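Local coordinates for protein secreted hemophore CSA2 (Candida albicans, PDB 4Y7S) that binds heme as a secreted hemophore, exchanges it with related CFEM proteins, probably in a cross-wall cascade, and supports use of iron from human hemoglobin, at residues C29-T41 and N56-C69. Residues are numbered along the deposited sequence; the frame is centred on the assembly and turned at random.
Sequences CAQECVKQSTSST and NFTGAVGNCVASKC
Cys29–Cys69 and Cys33–Cys64, two of the four disulfides of the CFEM helical basket, staple the 29-41 segment, running antiparallel, to helix 55-68: the second bridge ends in the helix, the first on the residue just after it. Their chi3 torsions have opposite handedness. Between them the CG2 methyl of Val65 is the bump, touching Ala30 CB at 3.9 Å and Cys33 CB at 3.8 Å; Phe77 of helix 72-87 packs on Ala30 and Val65. Also between the bridges, at the exposed rim, Lys68 bends at chi2 and lays its methylenes across the Glu32 carboxylate, Lys68 CD 3.4 Å from Glu32 OE2, while NZ stays beyond salt-bridge distance.

Farther along, Val61 CG2 sits 3.5 Å from Cys33 O and also meets Gln36 CB. With CG anti to its backbone N (chi1 -180°) and a bend at chi2, Gln36 drapes over the helix, its CD 3.4 Å from Ala60 CB. Its amide stands 76° from the Phe57 ring; NE2 weakly reaches a water that donates to Asn56 O. The ring is the largest knob: Val61 CG2 lies over one face, toward the rim, Gln36 CB and CG and the Thr38 methyl meet its CD1–CE1 side, and Leu51 of helix 48-53 adds to the hollow. The Thr41 methyl packs on Phe57 CB. Ser37 O lies in plane at the ring edge, 3.6 Å from Phe57 CD1.

No direct hydrogen bond joins the segments, so covalent sulfur bridges at one end and apolar packing around Phe57 toward the other carry the attachment, the Phe57 end leading to the heme, about 8 Å from the Thr41 side chain.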
loop_
_atom_site.group_PDB
_atom_site.type_symbol
_atom_site.label_atom_id
_atom_site.label_comp_id
_atom_site.label_asym_id
_atom_site.label_seq_id
_atom_site.Cartn_x
_atom_site.Cartn_y
_atom_site.Cartn_z
ATOM N N CYS A 29 9.227 -10.640 -22.125
ATOM C CA CYS A 29 9.406 -9.259 -21.719
ATOM C C CYS A 29 9.091 -9.068 -20.238
ATOM O O CYS A 29 9.626 -8.161 -19.620
ATOM C CB CYS A 29 8.544 -8.323 -22.560
ATOM S SG CYS A 29 6.783 -8.598 -22.470
ATOM N N ALA A 30 8.296 -9.961 -19.653
ATOM C CA ALA A 30 7.875 -9.802 -18.263
ATOM C C ALA A 30 8.738 -10.572 -17.283
ATOM O O ALA A 30 8.592 -10.397 -16.079
ATOM C CB ALA A 30 6.434 -10.238 -18.103
ATOM N N GLN A 31 9.649 -11.408 -17.777
ATOM C CA GLN A 31 10.432 -12.254 -16.874
ATOM C C GLN A 31 11.232 -11.443 -15.844
ATOM O O GLN A 31 11.209 -11.766 -14.651
ATOM C CB GLN A 31 11.362 -13.168 -17.656
ATOM C CG GLN A 31 10.593 -14.301 -18.349
ATOM C CD GLN A 31 11.498 -15.293 -19.061
ATOM O OE1 GLN A 31 11.126 -16.443 -19.254
ATOM N NE2 GLN A 31 12.691 -14.852 -19.444
ATOM N N GLU A 32 11.904 -10.376 -16.270
ATOM C CA GLU A 32 12.680 -9.593 -15.310
ATOM C C GLU A 32 11.769 -8.919 -14.288
ATOM O O GLU A 32 12.165 -8.689 -13.147
ATOM C CB GLU A 32 13.530 -8.515 -16.015
ATOM C CG GLU A 32 12.719 -7.480 -16.803
ATOM C CD GLU A 32 13.600 -6.421 -17.505
ATOM O OE1 GLU A 32 14.387 -5.718 -16.826
ATOM O OE2 GLU A 32 13.517 -6.310 -18.747
ATOM N N CYS A 33 10.541 -8.623 -14.700
ATOM C CA CYS A 33 9.615 -7.884 -13.873
ATOM C C CYS A 33 9.189 -8.668 -12.623
ATOM O O CYS A 33 8.973 -8.064 -11.575
ATOM C CB CYS A 33 8.401 -7.482 -14.703
ATOM S SG CYS A 33 8.830 -6.413 -16.063
ATOM N N VAL A 34 9.080 -9.994 -12.721
ATOM C CA VAL A 34 8.591 -10.795 -11.598
ATOM C C VAL A 34 9.689 -11.176 -10.600
ATOM O O VAL A 34 9.403 -11.776 -9.567
ATOM C CB VAL A 34 7.860 -12.074 -12.082
ATOM C CG1 VAL A 34 6.677 -11.692 -12.990
ATOM C CG2 VAL A 34 8.791 -13.039 -12.794
ATOM N N LYS A 35 10.930 -10.811 -10.912
ATOM C CA LYS A 35 12.073 -11.054 -10.032
ATOM C C LYS A 35 12.225 -9.942 -8.989
ATOM O O LYS A 35 13.243 -9.845 -8.302
ATOM C CB LYS A 35 13.354 -11.186 -10.861
ATOM C CG LYS A 35 13.358 -12.383 -11.799
ATOM C CD LYS A 35 14.659 -12.459 -12.589
ATOM C CE LYS A 35 14.745 -13.710 -13.430
ATOM N NZ LYS A 35 16.035 -13.784 -14.168
ATOM N N GLN A 36 11.203 -9.098 -8.893
ATOM C CA GLN A 36 11.124 -8.036 -7.902
ATOM C C GLN A 36 11.415 -8.571 -6.492
ATOM O O GLN A 36 10.915 -9.630 -6.105
ATOM C CB GLN A 36 9.730 -7.405 -7.984
ATOM C CG GLN A 36 9.446 -6.271 -7.034
ATOM C CD GLN A 36 10.158 -5.015 -7.463
ATOM O OE1 GLN A 36 10.385 -4.807 -8.664
ATOM N NE2 GLN A 36 10.478 -4.138 -6.495
ATOM N N SER A 37 12.218 -7.846 -5.723
ATOM C CA SER A 37 12.518 -8.247 -4.351
ATOM C C SER A 37 11.271 -8.277 -3.477
ATOM O O SER A 37 10.424 -7.406 -3.578
ATOM C CB SER A 37 13.540 -7.303 -3.731
ATOM O OG SER A 37 13.685 -7.602 -2.359
ATOM N N THR A 38 11.173 -9.271 -2.603
ATOM C CA THR A 38 10.038 -9.375 -1.682
ATOM C C THR A 38 10.343 -8.798 -0.299
ATOM O O THR A 38 9.510 -8.847 0.608
ATOM C CB THR A 38 9.607 -10.842 -1.520
ATOM O OG1 THR A 38 10.702 -11.602 -1.004
ATOM C CG2 THR A 38 9.207 -11.421 -2.843
ATOM N N SER A 39 11.532 -8.217 -0.154
ATOM C CA SER A 39 12.036 -7.783 1.143
ATOM C C SER A 39 11.285 -6.583 1.745
ATOM O O SER A 39 11.311 -6.385 2.954
ATOM C CB SER A 39 13.529 -7.459 1.006
ATOM O OG SER A 39 13.737 -6.380 0.106
ATOM N N SER A 40 10.598 -5.802 0.912
ATOM C CA SER A 40 9.818 -4.661 1.396
ATOM C C SER A 40 8.366 -5.061 1.671
ATOM O O SER A 40 7.508 -4.201 1.892
ATOM C CB SER A 40 9.855 -3.515 0.386
ATOM O OG SER A 40 11.165 -2.992 0.261
ATOM N N THR A 41 8.100 -6.365 1.679
ATOM C CA THR A 41 6.756 -6.860 1.968
ATOM C C THR A 41 6.742 -7.580 3.311
ATOM O O THR A 41 7.789 -7.964 3.830
ATOM C CB THR A 41 6.234 -7.847 0.906
ATOM O OG1 THR A 41 6.868 -9.119 1.078
ATOM C CG2 THR A 41 6.484 -7.357 -0.504
ATOM N N ASN A 56 2.693 -2.565 -2.978
ATOM C CA ASN A 56 4.051 -2.096 -3.213
ATOM C C ASN A 56 4.812 -3.128 -4.055
ATOM O O ASN A 56 5.686 -2.779 -4.831
ATOM C CB ASN A 56 4.802 -1.862 -1.902
ATOM C CG ASN A 56 6.098 -1.105 -2.112
ATOM O OD1 ASN A 56 6.124 -0.097 -2.822
ATOM N ND2 ASN A 56 7.183 -1.589 -1.510
ATOM N N PHE A 57 4.461 -4.396 -3.901
ATOM C CA PHE A 57 5.059 -5.454 -4.712
ATOM C C PHE A 57 4.376 -5.586 -6.087
ATOM O O PHE A 57 5.039 -5.526 -7.127
ATOM C CB PHE A 57 5.001 -6.794 -3.969
ATOM C CG PHE A 57 5.647 -7.918 -4.721
ATOM C CD1 PHE A 57 7.031 -8.119 -4.651
ATOM C CD2 PHE A 57 4.894 -8.754 -5.518
ATOM C CE1 PHE A 57 7.640 -9.158 -5.357
ATOM C CE2 PHE A 57 5.504 -9.795 -6.236
ATOM C CZ PHE A 57 6.875 -9.990 -6.151
ATOM N N THR A 58 3.056 -5.758 -6.109
ATOM C CA THR A 58 2.362 -5.960 -7.379
ATOM C C THR A 58 2.494 -4.731 -8.273
ATOM O O THR A 58 2.519 -4.850 -9.489
ATOM C CB THR A 58 0.870 -6.261 -7.191
ATOM O OG1 THR A 58 0.218 -5.109 -6.665
ATOM C CG2 THR A 58 0.659 -7.467 -6.271
ATOM N N GLY A 59 2.527 -3.552 -7.669
ATOM C CA GLY A 59 2.620 -2.308 -8.425
ATOM C C GLY A 59 3.978 -2.183 -9.099
ATOM O O GLY A 59 4.098 -1.693 -10.222
ATOM N N ALA A 60 5.015 -2.631 -8.400
ATOM C CA ALA A 60 6.350 -2.609 -8.977
ATOM C C ALA A 60 6.407 -3.566 -10.160
ATOM O O ALA A 60 6.939 -3.219 -11.215
ATOM C CB ALA A 60 7.409 -2.986 -7.930
ATOM N N VAL A 61 5.859 -4.765 -9.975
ATOM C CA VAL A 61 5.826 -5.759 -11.029
ATOM C C VAL A 61 5.017 -5.199 -12.200
ATOM O O VAL A 61 5.449 -5.246 -13.347
ATOM C CB VAL A 61 5.226 -7.102 -10.533
ATOM C CG1 VAL A 61 4.975 -8.027 -11.707
ATOM C CG2 VAL A 61 6.163 -7.765 -9.526
ATOM N N GLY A 62 3.872 -4.614 -11.883
ATOM C CA GLY A 62 2.991 -4.055 -12.889
ATOM C C GLY A 62 3.609 -2.901 -13.665
ATOM O O GLY A 62 3.482 -2.822 -14.889
ATOM N N ASN A 63 4.283 -2.007 -12.954
ATOM C CA ASN A 63 4.964 -0.889 -13.590
ATOM C C ASN A 63 6.004 -1.373 -14.570
ATOM O O ASN A 63 6.145 -0.822 -15.655
ATOM C CB ASN A 63 5.641 -0.018 -12.549
ATOM C CG ASN A 63 4.700 0.949 -11.915
ATOM O OD1 ASN A 63 3.671 1.304 -12.490
ATOM N ND2 ASN A 63 5.054 1.412 -10.727
ATOM N N CYS A 64 6.741 -2.406 -14.173
ATOM C CA CYS A 64 7.773 -2.974 -15.026
ATOM C C CYS A 64 7.172 -3.623 -16.291
ATOM O O CYS A 64 7.658 -3.410 -17.403
ATOM C CB CYS A 64 8.597 -3.996 -14.230
ATOM S SG CYS A 64 9.914 -4.841 -15.182
ATOM N N VAL A 65 6.101 -4.397 -16.128
ATOM C CA VAL A 65 5.466 -5.016 -17.279
ATOM C C VAL A 65 4.933 -3.941 -18.229
ATOM O O VAL A 65 5.058 -4.075 -19.449
ATOM C CB VAL A 65 4.328 -5.966 -16.852
ATOM C CG1 VAL A 65 3.449 -6.356 -18.037
ATOM C CG2 VAL A 65 4.911 -7.214 -16.163
ATOM N N ALA A 66 4.327 -2.890 -17.687
ATOM C CA ALA A 66 3.827 -1.805 -18.515
ATOM C C ALA A 66 4.932 -1.087 -19.285
ATOM O O ALA A 66 4.683 -0.511 -20.328
ATOM C CB ALA A 66 3.068 -0.802 -17.669
ATOM N N SER A 67 6.147 -1.116 -18.761
ATOM C CA SER A 67 7.273 -0.441 -19.392
ATOM C C SER A 67 7.926 -1.329 -20.440
ATOM O O SER A 67 8.359 -0.869 -21.471
ATOM C CB SER A 67 8.309 -0.058 -18.342
ATOM O OG SER A 67 7.745 0.817 -17.379
ATOM N N LYS A 68 7.991 -2.615 -20.132
ATOM C CA LYS A 68 8.753 -3.575 -20.924
ATOM C C LYS A 68 7.925 -4.355 -21.944
ATOM O O LYS A 68 8.483 -4.939 -22.877
ATOM C CB LYS A 68 9.428 -4.578 -19.976
ATOM C CG LYS A 68 10.387 -3.983 -18.941
ATOM C CD LYS A 68 11.679 -3.505 -19.512
ATOM C CE LYS A 68 12.552 -2.909 -18.397
ATOM N NZ LYS A 68 13.659 -2.094 -18.964
ATOM N N CYS A 69 6.606 -4.411 -21.749
ATOM C CA CYS A 69 5.707 -5.223 -22.598
ATOM C C CYS A 69 4.657 -4.384 -23.352
ATOM O O CYS A 69 4.204 -3.358 -22.846
ATOM C CB CYS A 69 4.988 -6.282 -21.735
ATOM S SG CYS A 69 6.092 -7.455 -20.887
HETATM O O HOH W 1 8.294 -3.759 -4.071
#